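Local structure of trypanothione-dependent glyoxalase I (Leishmania major, 2C21) at residues 85-88 / 89-92; 124-127 / 128-131. The protein is a nickel-bound member of the glyoxalase/bleomycin resistance/dioxygenase superfamily, built from paired beta-alpha-beta-beta-beta modules and assembled from two chains. All coordinates share one frame; numbering follows the deposited sequence.

Contact 1 of 2, residues 85-88 / 89-92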
loop_
_atom_site.group_PDB
_atom_site.type_symbol
_atom_site.label_atom_id
_atom_site.label_comp_id
_atom_site.label_asym_id
_atom_site.label_seq_id
_atom_site.Cartn_x
_atom_site.Cartn_y
_atom_site.Cartn_z
ATOM N N VAL A 85 5.497 -5.470 -13.431
ATOM C CA VAL A 85 5.331 -5.232 -14.855
ATOM C C VAL A 85 6.054 -6.308 -15.674
ATOM O O VAL A 85 6.729 -7.176 -15.111
ATOM C CB VAL A 85 5.816 -3.816 -15.245
ATOM C CG1 VAL A 85 5.064 -2.762 -14.426
ATOM C CG2 VAL A 85 7.329 -3.668 -15.052
ATOM N N GLU A 86 5.883 -6.253 -16.992
ATOM C CA GLU A 86 6.525 -7.202 -17.905
ATOM C C GLU A 86 7.887 -6.719 -18.402
ATOM O O GLU A 86 8.764 -7.541 -18.746
ATOM C CB GLU A 86 5.631 -7.469 -19.125
ATOM C CG GLU A 86 4.333 -8.204 -18.801
ATOM C CD GLU A 86 3.577 -8.659 -20.036
ATOM O OE1 GLU A 86 4.196 -8.777 -21.116
ATOM O OE2 GLU A 86 2.356 -8.906 -19.922
ATOM N N ASP A 87 8.032 -5.392 -18.496
ATOM C CA ASP A 87 9.230 -4.777 -19.074
ATOM C C ASP A 87 9.475 -3.441 -18.355
ATOM O O ASP A 87 8.779 -2.391 -18.604
ATOM C CB ASP A 87 9.082 -4.582 -20.585
ATOM C CG ASP A 87 10.413 -4.306 -21.272
ATOM O OD1 ASP A 87 11.328 -3.776 -20.593
ATOM O OD2 ASP A 87 10.535 -4.604 -22.480
ATOM N N VAL A 88 10.456 -3.489 -17.441
ATOM C CA VAL A 88 10.804 -2.308 -16.668
ATOM C C VAL A 88 11.495 -1.274 -17.536
ATOM O O VAL A 88 11.166 -0.087 -17.473
ATOM C CB VAL A 88 11.708 -2.661 -15.460
ATOM C CG1 VAL A 88 12.062 -1.401 -14.652
ATOM C CG2 VAL A 88 11.029 -3.689 -14.583
ATOM N N LYS A 89 12.431 -1.730 -18.368
ATOM C CA LYS A 89 13.221 -0.819 -19.170
ATOM C C LYS A 89 12.282 -0.051 -20.102
ATOM O O LYS A 89 12.372 1.194 -20.200
ATOM C CB LYS A 89 14.279 -1.589 -19.980
ATOM C CG LYS A 89 15.134 -0.742 -20.930
ATOM C CD LYS A 89 15.807 -1.612 -22.000
ATOM C CE LYS A 89 16.608 -0.789 -22.998
ATOM N NZ LYS A 89 17.974 -0.452 -22.508
ATOM N N GLU A 90 11.358 -0.770 -20.743
ATOM C CA GLU A 90 10.468 -0.167 -21.737
ATOM C C GLU A 90 9.587 0.884 -21.074
ATOM O O GLU A 90 9.338 1.966 -21.635
ATOM C CB GLU A 90 9.623 -1.246 -22.436
ATOM C CG GLU A 90 8.682 -0.753 -23.542
ATOM C CD GLU A 90 9.399 -0.246 -24.776
ATOM O OE1 GLU A 90 10.453 -0.808 -25.152
ATOM O OE2 GLU A 90 8.888 0.715 -25.389
ATOM N N LEU A 91 9.140 0.571 -19.861
ATOM C CA LEU A 91 8.296 1.472 -19.132
ATOM C C LEU A 91 9.074 2.754 -18.785
ATOM O O LEU A 91 8.584 3.863 -19.014
ATOM C CB LEU A 91 7.738 0.761 -17.893
ATOM C CG LEU A 91 6.675 1.478 -17.056
ATOM C CD1 LEU A 91 5.556 2.035 -17.920
ATOM C CD2 LEU A 91 6.141 0.513 -16.022
ATOM N N VAL A 92 10.280 2.537 -18.190
ATOM C CA VAL A 92 11.106 3.645 -17.699
ATOM C C VAL A 92 11.415 4.609 -18.825
ATOM O O VAL A 92 11.363 5.833 -18.627
ATOM C CB VAL A 92 12.431 3.153 -17.038
ATOM C CG1 VAL A 92 13.393 4.321 -16.787
ATOM C CG2 VAL A 92 12.137 2.426 -15.716
HETATM O O HOH W 1 13.250 -4.310 -18.942
#
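OD1 of Asp-87 is gripped by two groups at the start of helix 88-97: the backbone N of Glu-90 donates to it over 3.0 Å in a nearly straight bond (165°), and a water donates to the same oxygen. This is an N-cap, placed where the chain leaves strand 78-85 and enters the helix of a beta-alpha-beta-beta-beta module of the glyoxalase fold. The Glu-90 N-H comes from well above the carboxylate plane. Asp-87 carries its CG anti to the backbone N (chi1 -165°), which swings the carboxylate over the first turn. The water that donates to OD1 also accepts from Lys-89 N at 2.8 Å, so the amides of Lys-89 and Glu-90 each have a partner, and the partial positive charge of this helix end probably favours the ionised aspartate. CB of Glu-90 packs on CG of Asp-87 at 3.4 Å, while the rest of the glutamate leads away, its OE1 staying 4.6 Å from Asp-87 OD2, two like charges not in contact.

The backbone of Asp-87 joins in as well, its O accepting from Leu-91 N at 3.2 Å. On the buried face Val-88 and Val-92 lie side by side, pointing the same way, and both touch Ala-112 of strand 111-115. Leu-91 leans on Leu-124, and Arg-7 of the second subunit packs on both Val-85 and Leu-91. Crossing at about a right angle, CG1 of Val-85 meets CD2 of Leu-91 at 3.8 Å.

Contact 2 of 2, residues 124-127 / 128-131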
loop_
_atom_site.group_PDB
_atom_site.type_symbol
_atom_site.label_atom_id
_atom_site.label_comp_id
_atom_site.label_asym_id
_atom_site.label_seq_id
_atom_site.Cartn_x
_atom_site.Cartn_y
_atom_site.Cartn_z
ATOM N N LEU A 124 9.069 -0.110 -9.630
ATOM C CA LEU A 124 8.700 -0.919 -10.766
ATOM C C LEU A 124 9.551 -2.172 -10.757
ATOM O O LEU A 124 10.781 -2.094 -10.728
ATOM C CB LEU A 124 8.937 -0.142 -12.059
ATOM C CG LEU A 124 8.172 1.181 -12.154
ATOM C CD1 LEU A 124 8.611 1.943 -13.403
ATOM C CD2 LEU A 124 6.678 0.912 -12.168
ATOM N N LEU A 125 8.892 -3.321 -10.779
ATOM C CA LEU A 125 9.567 -4.605 -10.706
ATOM C C LEU A 125 9.171 -5.507 -11.855
ATOM O O LEU A 125 8.002 -5.592 -12.212
ATOM C CB LEU A 125 9.209 -5.318 -9.410
ATOM C CG LEU A 125 9.655 -4.648 -8.110
ATOM C CD1 LEU A 125 9.127 -5.467 -6.945
ATOM C CD2 LEU A 125 11.168 -4.529 -8.045
ATOM N N ASN A 126 10.148 -6.204 -12.416
ATOM C CA ASN A 126 9.828 -7.283 -13.336
ATOM C C ASN A 126 9.156 -8.402 -12.536
ATOM O O ASN A 126 9.802 -9.065 -11.714
ATOM C CB ASN A 126 11.080 -7.796 -14.034
ATOM C CG ASN A 126 10.755 -8.803 -15.108
ATOM O OD1 ASN A 126 10.862 -8.517 -16.309
ATOM N ND2 ASN A 126 10.325 -9.985 -14.687
ATOM N N GLU A 127 7.863 -8.605 -12.767
ATOM C CA GLU A 127 7.065 -9.429 -11.861
ATOM C C GLU A 127 7.477 -10.879 -11.921
ATOM O O GLU A 127 7.493 -11.550 -10.884
ATOM C CB GLU A 127 5.571 -9.310 -12.150
ATOM C CG GLU A 127 4.719 -10.211 -11.272
ATOM C CD GLU A 127 3.219 -9.967 -11.423
ATOM O OE1 GLU A 127 2.804 -9.055 -12.178
ATOM O OE2 GLU A 127 2.447 -10.700 -10.771
ATOM N N LYS A 128 7.803 -11.354 -13.129
ATOM C CA LYS A 128 8.243 -12.723 -13.328
ATOM C C LYS A 128 9.410 -13.015 -12.383
ATOM O O LYS A 128 9.313 -13.894 -11.511
ATOM C CB LYS A 128 8.639 -12.949 -14.800
ATOM C CG LYS A 128 8.897 -14.388 -15.203
ATOM C CD LYS A 128 9.264 -14.468 -16.689
ATOM C CE LYS A 128 9.679 -15.874 -17.120
ATOM N NZ LYS A 128 10.944 -16.327 -16.459
ATOM N N THR A 129 10.484 -12.240 -12.534
ATOM C CA THR A 129 11.706 -12.422 -11.756
ATOM C C THR A 129 11.418 -12.290 -10.261
ATOM O O THR A 129 11.871 -13.098 -9.462
ATOM C CB THR A 129 12.792 -11.395 -12.179
ATOM O OG1 THR A 129 12.984 -11.446 -13.596
ATOM C CG2 THR A 129 14.113 -11.683 -11.490
ATOM N N MET A 130 10.638 -11.283 -9.887
ATOM C CA MET A 130 10.283 -11.075 -8.478
ATOM C C MET A 130 9.613 -12.309 -7.863
ATOM O O MET A 130 9.922 -12.688 -6.731
ATOM C CB MET A 130 9.381 -9.847 -8.325
ATOM C CG MET A 130 8.973 -9.531 -6.888
ATOM S SD MET A 130 10.339 -9.044 -5.829
ATOM C CE MET A 130 9.452 -8.250 -4.476
ATOM N N MET A 131 8.702 -12.932 -8.607
ATOM C CA MET A 131 7.946 -14.068 -8.082
ATOM C C MET A 131 8.781 -15.359 -8.032
ATOM O O MET A 131 8.617 -16.179 -7.116
ATOM C CB MET A 131 6.662 -14.286 -8.906
ATOM C CG MET A 131 5.607 -13.174 -8.787
ATOM S SD MET A 131 5.228 -12.667 -7.098
ATOM C CE MET A 131 6.040 -11.084 -7.040
#
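Backbone hydrogen bonds carry the turn from Asn-126 to Met-130, a strand-to-helix junction at which inner strand 121-126 of a mixed sheet in the glyoxalase fold runs straight into helix 127-141. Asn-126 holds the N-cap position, and its O accepts from Met-130 N at 3.0 Å. One residue on, Glu-127 O takes the N-H of Met-131 at 2.9 Å. CG of Met-131 also rests 3.3 Å from that same Glu-127 O, a methylene set against a carbonyl oxygen that is already hydrogen-bonded.

Charged ends reach away from the turn. Glu-127 is extended beyond CG, and its OE2 forms a salt bridge with NH2 of Arg-8 of the second subunit, while Lys-128 NZ pairs with OE2 of Glu-132 one helical turn along.

Apolar packing follows the same turn. The aliphatic part of Glu-127 takes part in it, its CG lying 4.0 Å from CG of Met-131, where the two side chains cross at a slant. Leu-125 and Met-130 meet on the side that faces the second subunit, and Arg-36 of that subunit packs on the same methionine. Met-130 leaves its backbone with CG anti to N and then bends at chi2 (66°), which brings CG, SD and CE alongside CD1 of Leu-125. The sulfur lies 3.9 Å from that leucine methyl, and CE of Met-130 approaches Leu-125 CD1 to 3.7 Å.

Contacts 1 and 2 are two strand-to-helix junctions whose centres lie 10 Å apart, reached from the parallel neighbours 78-85 and 121-126 of one sheet. Two probable backbone hydrogen bonds tie them together: Val-85 N to Leu-125 O at 2.8 Å and Val-85 O to Glu-127 N at 3.0 Å. CG2 of Val-88 also packs against Asn-126 N at 3.4 Å. Strand 78-85 supplies His-80 and strand 121-126 supplies Glu-123 to a nickel site. The side chain of Leu-125 in contact 2 lies about 5 Å from a bound nickel ion, that of Val-88 in contact 1 about 12 Å. Both junctions also touch the second subunit.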